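Local coordinates for protein 3-dehydroquinate dehydratase (Enterococcus faecalis, PDB 4PH6) that catalyses the cis-dehydration of 3-dehydroquinate to 3-dehydroshikimate through an imine intermediate, the third step of the chorismate pathway, at residues I25-P28 / D32-A35; V48-D53 / C65-Q70; D53-E56 / S62-C65. All coordinates share one frame; numbering follows the deposited sequence.

Contact 1 (I25-P28 / D32-A35)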
ATOM      1  N   ILE A  25      -1.905 -16.181 -18.714  1.00 15.69           N
ATOM      2  CA  ILE A  25      -1.606 -16.327 -20.119  1.00 10.13           C
ATOM      3  C   ILE A  25      -2.801 -15.780 -20.882  1.00 10.33           C
ATOM      4  O   ILE A  25      -3.918 -16.261 -20.698  1.00 14.71           O
ATOM      5  CB  ILE A  25      -1.334 -17.790 -20.487  1.00 10.32           C
ATOM      6  CG1 ILE A  25      -0.117 -18.304 -19.701  1.00 14.32           C
ATOM      7  CG2 ILE A  25      -1.136 -17.934 -21.992  1.00 10.58           C
ATOM      8  CD1 ILE A  25       0.283 -19.736 -20.023  1.00 10.50           C
ATOM      9  N   VAL A  26      -2.586 -14.756 -21.705  1.00 10.43           N
ATOM     10  CA  VAL A  26      -3.679 -14.171 -22.481  1.00 10.70           C
ATOM     11  C   VAL A  26      -3.430 -14.224 -23.981  1.00 13.17           C
ATOM     12  O   VAL A  26      -4.124 -13.563 -24.747  1.00 13.84           O
ATOM     13  CB  VAL A  26      -3.952 -12.690 -22.096  1.00 17.74           C
ATOM     14  CG1 VAL A  26      -4.351 -12.564 -20.628  1.00 17.42           C
ATOM     15  CG2 VAL A  26      -2.749 -11.809 -22.413  1.00 10.74           C
ATOM     16  N   ALA A  27      -2.441 -15.009 -24.405  1.00 18.14           N
ATOM     17  CA  ALA A  27      -2.120 -15.112 -25.826  1.00 17.54           C
ATOM     18  C   ALA A  27      -3.232 -15.860 -26.576  1.00 17.11           C
ATOM     19  O   ALA A  27      -3.777 -16.828 -26.070  1.00 18.37           O
ATOM     20  CB  ALA A  27      -0.781 -15.797 -26.020  1.00 12.33           C
ATOM     21  N   PRO A  28      -3.576 -15.397 -27.788  1.00 18.69           N
ATOM     22  CA  PRO A  28      -4.712 -15.944 -28.536  1.00 16.23           C
ATOM     23  C   PRO A  28      -4.388 -17.199 -29.343  1.00 19.60           C
ATOM     24  O   PRO A  28      -5.302 -17.969 -29.626  1.00 22.04           O
ATOM     25  CB  PRO A  28      -5.080 -14.797 -29.479  1.00 16.37           C
ATOM     26  CG  PRO A  28      -3.765 -14.152 -29.768  1.00 16.07           C
ATOM     27  CD  PRO A  28      -2.990 -14.222 -28.464  1.00 16.22           C
ATOM     28  N   ASP A  32       1.642 -19.730 -29.044  1.00 21.68           N
ATOM     29  CA  ASP A  32       2.110 -18.753 -28.073  1.00 21.07           C
ATOM     30  C   ASP A  32       1.657 -19.106 -26.655  1.00 19.15           C
ATOM     31  O   ASP A  32       2.334 -18.770 -25.687  1.00 19.19           O
ATOM     32  CB  ASP A  32       1.627 -17.356 -28.449  1.00 21.15           C
ATOM     33  CG  ASP A  32       2.423 -16.765 -29.577  1.00 27.04           C
ATOM     34  OD1 ASP A  32       1.878 -15.929 -30.324  1.00 36.80           O
ATOM     35  OD2 ASP A  32       3.598 -17.145 -29.727  1.00 27.66           O
ATOM     36  N   ILE A  33       0.522 -19.786 -26.537  1.00 11.92           N
ATOM     37  CA  ILE A  33       0.033 -20.210 -25.226  1.00 16.95           C
ATOM     38  C   ILE A  33       0.969 -21.269 -24.635  1.00 12.26           C
ATOM     39  O   ILE A  33       1.316 -21.205 -23.456  1.00 13.71           O
ATOM     40  CB  ILE A  33      -1.425 -20.735 -25.305  1.00 12.33           C
ATOM     41  CG1 ILE A  33      -2.406 -19.561 -25.391  1.00 11.23           C
ATOM     42  CG2 ILE A  33      -1.766 -21.595 -24.099  1.00 10.07           C
ATOM     43  CD1 ILE A  33      -3.838 -19.964 -25.716  1.00 11.39           C
ATOM     44  N   LEU A  34       1.401 -22.216 -25.459  1.00 10.87           N
ATOM     45  CA  LEU A  34       2.368 -23.219 -25.015  1.00 13.88           C
ATOM     46  C   LEU A  34       3.724 -22.592 -24.675  1.00 16.70           C
ATOM     47  O   LEU A  34       4.334 -22.958 -23.668  1.00 10.59           O
ATOM     48  CB  LEU A  34       2.553 -24.312 -26.079  1.00 16.65           C
ATOM     49  CG  LEU A  34       1.319 -25.196 -26.301  1.00 14.64           C
ATOM     50  CD1 LEU A  34       1.591 -26.329 -27.290  1.00 12.06           C
ATOM     51  CD2 LEU A  34       0.806 -25.722 -24.973  1.00 10.54           C
ATOM     52  N   ALA A  35       4.193 -21.654 -25.499  1.00 11.69           N
ATOM     53  CA  ALA A  35       5.471 -21.006 -25.224  1.00 18.79           C
ATOM     54  C   ALA A  35       5.452 -20.318 -23.859  1.00 15.99           C
ATOM     55  O   ALA A  35       6.375 -20.499 -23.053  1.00 17.97           O
ATOM     56  CB  ALA A  35       5.829 -20.006 -26.330  1.00 13.22           C
TER
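Ile33 reaches back from helix 30-40 onto the backbone of Ala27, and its side chain makes the largest part of the contact. Its CG1 lies 3.1 Å from Ala27 O, and CD1 is almost as near the same oxygen at 3.2 Å, so the carbonyl is tightly packed against two carbons of one branch. That branch stands anti to the carbonyl carbon of Ile33 (chi1 -78°) and then extends, which brings both carbons against the one carbonyl oxygen. The rest of the contact is made mainly by aliphatic carbons. The methyl of Ala27 points at the helix and meets CB of Asp32 at 3.8 Å, with Ile33 CG1 slightly farther off. Two residues earlier, Ile25 CG2 comes within 4.0 Å of Ile33 CG1, the two isoleucines crossing obliquely, while Ile25 CD1 rests against Ile33 O at 3.9 Å. Ile25 and Ala27 face the helix, whereas Val26 between them points away, toward Arg51 and Tyr54. Asp32 OD1 forms a weak hydrogen bond with Thr29 OG1, just before the helix. This is the first strand-to-helix connection of the (beta/alpha)8 barrel, where the chain leaves the carboxyl end of strand 20-25 and doubles back as helix 30-40. Ile25 is hydrogen-bonded through its backbone to Glu49 and Arg51 of strand 47-51, and the side chain of Ile33 also touches Trp50 of that strand and Val71 of helix 61-73.

Contact 2 (V48-D53 / C65-Q70)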
ATOM      1  N   VAL A  48      -0.397 -20.390 -12.440  1.00  7.01           N
ATOM      2  CA  VAL A  48      -0.633 -19.887 -13.784  1.00  7.42           C
ATOM      3  C   VAL A  48      -2.122 -19.874 -14.090  1.00  8.68           C
ATOM      4  O   VAL A  48      -2.804 -20.878 -13.879  1.00  9.65           O
ATOM      5  CB  VAL A  48       0.080 -20.761 -14.840  1.00  5.96           C
ATOM      6  CG1 VAL A  48      -0.345 -20.364 -16.241  1.00  5.95           C
ATOM      7  CG2 VAL A  48       1.588 -20.678 -14.656  1.00  5.95           C
ATOM      8  N   GLU A  49      -2.631 -18.749 -14.583  1.00  6.86           N
ATOM      9  CA  GLU A  49      -4.011 -18.689 -15.029  1.00  6.03           C
ATOM     10  C   GLU A  49      -4.068 -18.608 -16.547  1.00 13.73           C
ATOM     11  O   GLU A  49      -3.600 -17.642 -17.148  1.00  9.24           O
ATOM     12  CB  GLU A  49      -4.745 -17.494 -14.412  1.00  6.35           C
ATOM     13  CG  GLU A  49      -6.174 -17.347 -14.916  1.00  6.58           C
ATOM     14  CD  GLU A  49      -6.815 -16.005 -14.542  1.00 16.98           C
ATOM     15  OE1 GLU A  49      -7.929 -16.021 -13.961  1.00  7.66           O
ATOM     16  OE2 GLU A  49      -6.207 -14.942 -14.837  1.00  7.96           O
ATOM     17  N   TRP A  50      -4.644 -19.615 -17.184  1.00 10.69           N
ATOM     18  CA  TRP A  50      -4.835 -19.517 -18.621  1.00  9.10           C
ATOM     19  C   TRP A  50      -6.195 -18.872 -18.881  1.00  7.07           C
ATOM     20  O   TRP A  50      -7.234 -19.411 -18.492  1.00  7.75           O
ATOM     21  CB  TRP A  50      -4.725 -20.894 -19.294  1.00  6.53           C
ATOM     22  CG  TRP A  50      -5.044 -20.855 -20.743  1.00  7.14           C
ATOM     23  CD1 TRP A  50      -4.942 -19.781 -21.582  1.00  7.79           C
ATOM     24  CD2 TRP A  50      -5.553 -21.934 -21.539  1.00  8.95           C
ATOM     25  NE1 TRP A  50      -5.341 -20.129 -22.844  1.00  8.37           N
ATOM     26  CE2 TRP A  50      -5.722 -21.447 -22.843  1.00 12.53           C
ATOM     27  CE3 TRP A  50      -5.878 -23.268 -21.265  1.00 10.19           C
ATOM     28  CZ2 TRP A  50      -6.206 -22.242 -23.875  1.00 16.77           C
ATOM     29  CZ3 TRP A  50      -6.353 -24.053 -22.285  1.00 13.79           C
ATOM     30  CH2 TRP A  50      -6.511 -23.544 -23.578  1.00 15.07           C
ATOM     31  N   ARG A  51      -6.195 -17.702 -19.505  1.00  8.38           N
ATOM     32  CA  ARG A  51      -7.453 -17.031 -19.815  1.00 10.45           C
ATOM     33  C   ARG A  51      -8.058 -17.557 -21.122  1.00  8.71           C
ATOM     34  O   ARG A  51      -7.585 -17.246 -22.207  1.00  9.27           O
ATOM     35  CB  ARG A  51      -7.254 -15.513 -19.887  1.00 16.32           C
ATOM     36  CG  ARG A  51      -7.070 -14.830 -18.523  1.00 19.61           C
ATOM     37  CD  ARG A  51      -8.388 -14.646 -17.795  1.00  8.65           C
ATOM     38  NE  ARG A  51      -9.327 -13.867 -18.597  1.00  9.48           N
ATOM     39  CZ  ARG A  51      -9.388 -12.536 -18.610  1.00 18.50           C
ATOM     40  NH1 ARG A  51      -8.556 -11.819 -17.856  1.00 10.05           N
ATOM     41  NH2 ARG A  51     -10.281 -11.922 -19.379  1.00 11.00           N
ATOM     42  N   LEU A  52      -9.123 -18.339 -20.985  1.00  8.61           N
ATOM     43  CA  LEU A  52      -9.786 -19.006 -22.107  1.00 11.61           C
ATOM     44  C   LEU A  52     -10.417 -18.058 -23.112  1.00 14.09           C
ATOM     45  O   LEU A  52     -10.434 -18.337 -24.313  1.00 10.80           O
ATOM     46  CB  LEU A  52     -10.870 -19.960 -21.582  1.00  9.23           C
ATOM     47  CG  LEU A  52     -10.307 -21.120 -20.767  1.00  8.12           C
ATOM     48  CD1 LEU A  52     -11.405 -22.070 -20.351  1.00 11.20           C
ATOM     49  CD2 LEU A  52      -9.228 -21.851 -21.572  1.00  7.88           C
ATOM     50  N   ASP A  53     -10.939 -16.941 -22.619  1.00 12.78           N
ATOM     51  CA  ASP A  53     -11.729 -16.052 -23.461  1.00 17.14           C
ATOM     52  C   ASP A  53     -10.838 -15.285 -24.446  1.00 21.38           C
ATOM     53  O   ASP A  53     -11.344 -14.637 -25.363  1.00 21.98           O
ATOM     54  CB  ASP A  53     -12.572 -15.098 -22.598  1.00 11.79           C
ATOM     55  CG  ASP A  53     -11.770 -14.418 -21.514  1.00 16.81           C
ATOM     56  OD1 ASP A  53     -11.587 -13.184 -21.589  1.00 18.60           O
ATOM     57  OD2 ASP A  53     -11.313 -15.118 -20.590  1.00 20.58           O
ATOM     58  N   CYS A  65      -9.674 -28.695 -24.430  1.00 14.25           N
ATOM     59  CA  CYS A  65      -9.308 -29.749 -23.478  1.00 16.12           C
ATOM     60  C   CYS A  65      -7.901 -30.281 -23.756  1.00 14.94           C
ATOM     61  O   CYS A  65      -7.104 -30.447 -22.835  1.00 14.86           O
ATOM     62  CB  CYS A  65     -10.321 -30.904 -23.512  1.00 15.49           C
ATOM     63  SG  CYS A  65     -11.930 -30.483 -22.806  1.00 17.04           S
ATOM     64  N   ASN A  66      -7.610 -30.535 -25.029  1.00 15.42           N
ATOM     65  CA  ASN A  66      -6.310 -31.061 -25.448  1.00 15.88           C
ATOM     66  C   ASN A  66      -5.206 -30.057 -25.205  1.00 17.24           C
ATOM     67  O   ASN A  66      -4.142 -30.382 -24.675  1.00 15.25           O
ATOM     68  CB  ASN A  66      -6.326 -31.444 -26.923  1.00 16.71           C
ATOM     69  CG  ASN A  66      -4.959 -31.886 -27.418  1.00 32.14           C
ATOM     70  OD1 ASN A  66      -4.564 -33.040 -27.231  1.00 31.92           O
ATOM     71  ND2 ASN A  66      -4.223 -30.968 -28.045  1.00 31.06           N
ATOM     72  N   LEU A  67      -5.468 -28.824 -25.608  1.00 14.61           N
ATOM     73  CA  LEU A  67      -4.524 -27.761 -25.367  1.00 14.74           C
ATOM     74  C   LEU A  67      -4.260 -27.640 -23.868  1.00 13.75           C
ATOM     75  O   LEU A  67      -3.125 -27.381 -23.458  1.00 16.17           O
ATOM     76  CB  LEU A  67      -5.038 -26.445 -25.948  1.00 13.70           C
ATOM     77  CG  LEU A  67      -4.057 -25.282 -25.830  1.00 22.41           C
ATOM     78  CD1 LEU A  67      -2.676 -25.706 -26.263  1.00 13.81           C
ATOM     79  CD2 LEU A  67      -4.541 -24.070 -26.639  1.00 20.30           C
ATOM     80  N   SER A  68      -5.289 -27.848 -23.050  1.00 13.47           N
ATOM     81  CA  SER A  68      -5.116 -27.721 -21.603  1.00 20.73           C
ATOM     82  C   SER A  68      -4.145 -28.791 -21.093  1.00 17.84           C
ATOM     83  O   SER A  68      -3.387 -28.549 -20.154  1.00 16.49           O
ATOM     84  CB  SER A  68      -6.451 -27.812 -20.868  1.00 13.22           C
ATOM     85  OG  SER A  68      -6.979 -29.124 -20.907  1.00 17.49           O
ATOM     86  N   GLN A  69      -4.156 -29.954 -21.738  1.00 16.47           N
ATOM     87  CA  GLN A  69      -3.238 -31.037 -21.400  1.00 16.15           C
ATOM     88  C   GLN A  69      -1.781 -30.667 -21.684  1.00 16.97           C
ATOM     89  O   GLN A  69      -0.901 -30.864 -20.843  1.00 15.12           O
ATOM     90  CB  GLN A  69      -3.616 -32.309 -22.164  1.00 17.27           C
ATOM     91  CG  GLN A  69      -4.584 -33.197 -21.414  1.00 23.49           C
ATOM     92  CD  GLN A  69      -4.016 -33.680 -20.081  1.00 29.00           C
ATOM     93  OE1 GLN A  69      -2.800 -33.853 -19.926  1.00 31.66           O
ATOM     94  NE2 GLN A  69      -4.897 -33.922 -19.121  1.00 30.09           N
ATOM     95  N   GLN A  70      -1.544 -30.109 -22.867  1.00 17.50           N
ATOM     96  CA  GLN A  70      -0.220 -29.661 -23.282  1.00 14.83           C
ATOM     97  C   GLN A  70       0.325 -28.486 -22.454  1.00 18.07           C
ATOM     98  O   GLN A  70       1.539 -28.368 -22.244  1.00 16.20           O
ATOM     99  CB  GLN A  70      -0.277 -29.292 -24.755  1.00 23.61           C
ATOM    100  CG  GLN A  70      -0.728 -30.460 -25.618  1.00 25.34           C
ATOM    101  CD  GLN A  70      -1.053 -30.054 -27.031  1.00 27.34           C
ATOM    102  OE1 GLN A  70      -1.679 -29.024 -27.263  1.00 22.15           O
ATOM    103  NE2 GLN A  70      -0.621 -30.865 -27.992  1.00 37.46           N
TER
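Trp50 projects from strand 47-51 onto Leu67 and Ser68 of helix 61-73, joining the strand and the helix of one beta-alpha-beta unit of the (beta/alpha)8 barrel. Along the helix, Cys65 faces away from the strand, toward Glu106 and Leu107 of helix 97-110. Leu67 supplies the main apolar grip: its CD2 lies 3.7 Å from Trp50 CH2 and equally near CZ2, and its CG is 3.8 Å from CH2. The leucine side chain crosses the indole at about a right angle and meets the far end of the six-membered ring obliquely; it also packs on Leu34 of helix 30-40 and on Tyr55. Next comes Ser68, whose backbone forms part of the surface: Trp50 CZ3 is 3.9 Å from Ser68 CA and 4.0 Å from its CB. The hydroxyl OG of this serine is hydrogen-bonded to Ala112 N, beyond the helix. Trp50 can span the gap because its CG is anti to the backbone N (chi1 174°), which carries the indole toward the helix, and Leu52 CD2 lies over one ring face, offset toward the rim. Trp50 thus belongs to the layer between barrel and helices, although it is predicted, with Glu49 and Arg51, to bind 3-dehydroquinate. The next residue, Arg51, does not meet the helix and grips Asp53 side-on. NE donates to the syn lone pair of OD2 at 3.1 Å, nearly straight at 170°, and NH2 bonds to OD1 at 2.9 Å, tilted 16° from the guanidinium plane.

Contact 3 (D53-E56 / S62-C65)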
ATOM      1  N   ASP A  53     -10.939 -16.941 -22.619  1.00 12.78           N
ATOM      2  CA  ASP A  53     -11.729 -16.052 -23.461  1.00 17.14           C
ATOM      3  C   ASP A  53     -10.838 -15.285 -24.446  1.00 21.38           C
ATOM      4  O   ASP A  53     -11.344 -14.637 -25.363  1.00 21.98           O
ATOM      5  CB  ASP A  53     -12.572 -15.098 -22.598  1.00 11.79           C
ATOM      6  CG  ASP A  53     -11.770 -14.418 -21.514  1.00 16.81           C
ATOM      7  OD1 ASP A  53     -11.587 -13.184 -21.589  1.00 18.60           O
ATOM      8  OD2 ASP A  53     -11.313 -15.118 -20.590  1.00 20.58           O
ATOM      9  N   TYR A  54      -9.518 -15.392 -24.273  1.00 18.10           N
ATOM     10  CA  TYR A  54      -8.573 -14.886 -25.267  1.00 21.39           C
ATOM     11  C   TYR A  54      -8.283 -15.912 -26.371  1.00 20.44           C
ATOM     12  O   TYR A  54      -7.896 -15.536 -27.479  1.00 17.15           O
ATOM     13  CB  TYR A  54      -7.247 -14.490 -24.610  1.00 22.36           C
ATOM     14  CG  TYR A  54      -7.212 -13.110 -23.994  1.00 21.94           C
ATOM     15  CD1 TYR A  54      -6.825 -11.998 -24.735  1.00 20.81           C
ATOM     16  CD2 TYR A  54      -7.549 -12.926 -22.660  1.00 18.23           C
ATOM     17  CE1 TYR A  54      -6.777 -10.743 -24.154  1.00 20.87           C
ATOM     18  CE2 TYR A  54      -7.508 -11.690 -22.083  1.00 16.91           C
ATOM     19  CZ  TYR A  54      -7.122 -10.601 -22.827  1.00 16.37           C
ATOM     20  OH  TYR A  54      -7.088  -9.378 -22.228  1.00 19.10           O
ATOM     21  N   TYR A  55      -8.446 -17.203 -26.064  1.00 15.42           N
ATOM     22  CA  TYR A  55      -8.053 -18.254 -27.013  1.00 16.48           C
ATOM     23  C   TYR A  55      -8.915 -18.261 -28.275  1.00 21.28           C
ATOM     24  O   TYR A  55     -10.132 -18.418 -28.198  1.00 27.42           O
ATOM     25  CB  TYR A  55      -8.094 -19.634 -26.353  1.00 11.17           C
ATOM     26  CG  TYR A  55      -7.631 -20.740 -27.280  1.00 16.36           C
ATOM     27  CD1 TYR A  55      -6.523 -20.562 -28.099  1.00 11.95           C
ATOM     28  CD2 TYR A  55      -8.304 -21.960 -27.345  1.00 17.27           C
ATOM     29  CE1 TYR A  55      -6.097 -21.552 -28.957  1.00 12.35           C
ATOM     30  CE2 TYR A  55      -7.868 -22.969 -28.192  1.00 15.89           C
ATOM     31  CZ  TYR A  55      -6.767 -22.752 -28.997  1.00 12.24           C
ATOM     32  OH  TYR A  55      -6.339 -23.728 -29.856  1.00 12.74           O
ATOM     33  N   GLU A  56      -8.280 -18.118 -29.437  1.00 14.17           N
ATOM     34  CA  GLU A  56      -9.018 -18.010 -30.696  1.00 17.53           C
ATOM     35  C   GLU A  56      -9.922 -19.218 -31.009  1.00 21.65           C
ATOM     36  O   GLU A  56     -10.924 -19.068 -31.718  1.00 27.03           O
ATOM     37  CB  GLU A  56      -8.052 -17.782 -31.868  1.00 18.84           C
ATOM     38  CG  GLU A  56      -7.096 -18.927 -32.172  1.00 22.00           C
ATOM     39  CD  GLU A  56      -6.105 -18.595 -33.293  1.00 28.20           C
ATOM     40  OE1 GLU A  56      -6.243 -17.531 -33.931  1.00 30.74           O
ATOM     41  OE2 GLU A  56      -5.175 -19.398 -33.533  1.00 33.01           O
ATOM     42  N   SER A  62     -13.054 -29.434 -27.498  1.00 19.24           N
ATOM     43  CA  SER A  62     -12.101 -30.547 -27.496  1.00 21.16           C
ATOM     44  C   SER A  62     -10.684 -30.070 -27.741  1.00 20.68           C
ATOM     45  O   SER A  62      -9.726 -30.601 -27.171  1.00 19.05           O
ATOM     46  CB  SER A  62     -12.475 -31.587 -28.551  1.00 23.60           C
ATOM     47  OG  SER A  62     -13.712 -32.186 -28.225  1.00 35.15           O
ATOM     48  N   ASP A  63     -10.566 -29.086 -28.621  1.00 16.14           N
ATOM     49  CA  ASP A  63      -9.305 -28.418 -28.859  1.00 15.84           C
ATOM     50  C   ASP A  63      -8.820 -27.799 -27.554  1.00 21.49           C
ATOM     51  O   ASP A  63      -7.644 -27.905 -27.200  1.00 15.07           O
ATOM     52  CB  ASP A  63      -9.468 -27.348 -29.937  1.00 15.94           C
ATOM     53  CG  ASP A  63      -8.170 -26.677 -30.288  1.00 26.52           C
ATOM     54  OD1 ASP A  63      -7.516 -27.119 -31.258  1.00 43.82           O
ATOM     55  OD2 ASP A  63      -7.792 -25.718 -29.593  1.00 22.07           O
ATOM     56  N   VAL A  64      -9.746 -27.177 -26.823  1.00 18.49           N
ATOM     57  CA  VAL A  64      -9.394 -26.537 -25.565  1.00 16.54           C
ATOM     58  C   VAL A  64      -8.953 -27.579 -24.529  1.00 13.66           C
ATOM     59  O   VAL A  64      -7.967 -27.373 -23.831  1.00 13.38           O
ATOM     60  CB  VAL A  64     -10.568 -25.705 -24.991  1.00 17.71           C
ATOM     61  CG1 VAL A  64     -10.185 -25.111 -23.658  1.00 12.54           C
ATOM     62  CG2 VAL A  64     -10.960 -24.599 -25.949  1.00 13.02           C
ATOM     63  N   CYS A  65      -9.674 -28.695 -24.430  1.00 14.25           N
ATOM     64  CA  CYS A  65      -9.308 -29.749 -23.478  1.00 16.12           C
ATOM     65  C   CYS A  65      -7.901 -30.281 -23.756  1.00 14.94           C
ATOM     66  O   CYS A  65      -7.104 -30.447 -22.835  1.00 14.86           O
ATOM     67  CB  CYS A  65     -10.321 -30.904 -23.512  1.00 15.49           C
ATOM     68  SG  CYS A  65     -11.930 -30.483 -22.806  1.00 17.04           S
TER
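The hydroxyl of Tyr55 is held by two groups: it donates a very short hydrogen bond to Asp63 OD2, modelled at 2.5 Å, and is also hydrogen-bonded to Asn57 ND2. The exact length should be read with caution, but the pairing ties the loop that follows strand 47-51 in the (beta/alpha)8 barrel to the first turn of helix 61-73. OD2 approaches the phenol at its edge, close to the ring plane, and lies 3.1 Å from CE2, so the carboxylate sits beside the C-O bond and over neither face. The carboxylate and ring planes are only 18° apart, while the two side chains as a whole cross at about a right angle. Both leave their backbones with CG anti to N (chi1 -177° for Tyr55), which directs them toward each other across the gap between loop and helix. Asp63 is partly exposed, whereas Tyr55 is buried and its ring leans on Ala30 and Ile33 of helix 30-40. Val64, the next residue of the helix, faces helix 97-110 with Leu103 and Leu107 and adds an apolar touch to the inner part of the ring. There the two side chains run past each other in opposite directions, and Val64 CG2 meets the ring edge at CD2, 4.0 Å away.

Contact 1 closes before contacts 2 and 3 open, and those two start from the same part of the chain, share Asp53 and Cys65, and both use helix 61-73. The centres of contacts 2 and 3 are about 7 Å apart, those of 1 and 2 about 9 Å, and those of 1 and 3 about 11 Å. Contacts 1 and 2 meet through the parallel pairing of strands 20-25 and 47-51 and where helices 30-40 and 61-73 touch. Contacts 1 and 3 are linked by a probable hydrogen bond between Pro28 O and Glu56 N, and Trp50 packs on Tyr55 between contacts 2 and 3. Together they knit the first two strand-helix units of the barrel beside residues predicted to bind 3-dehydroquinate.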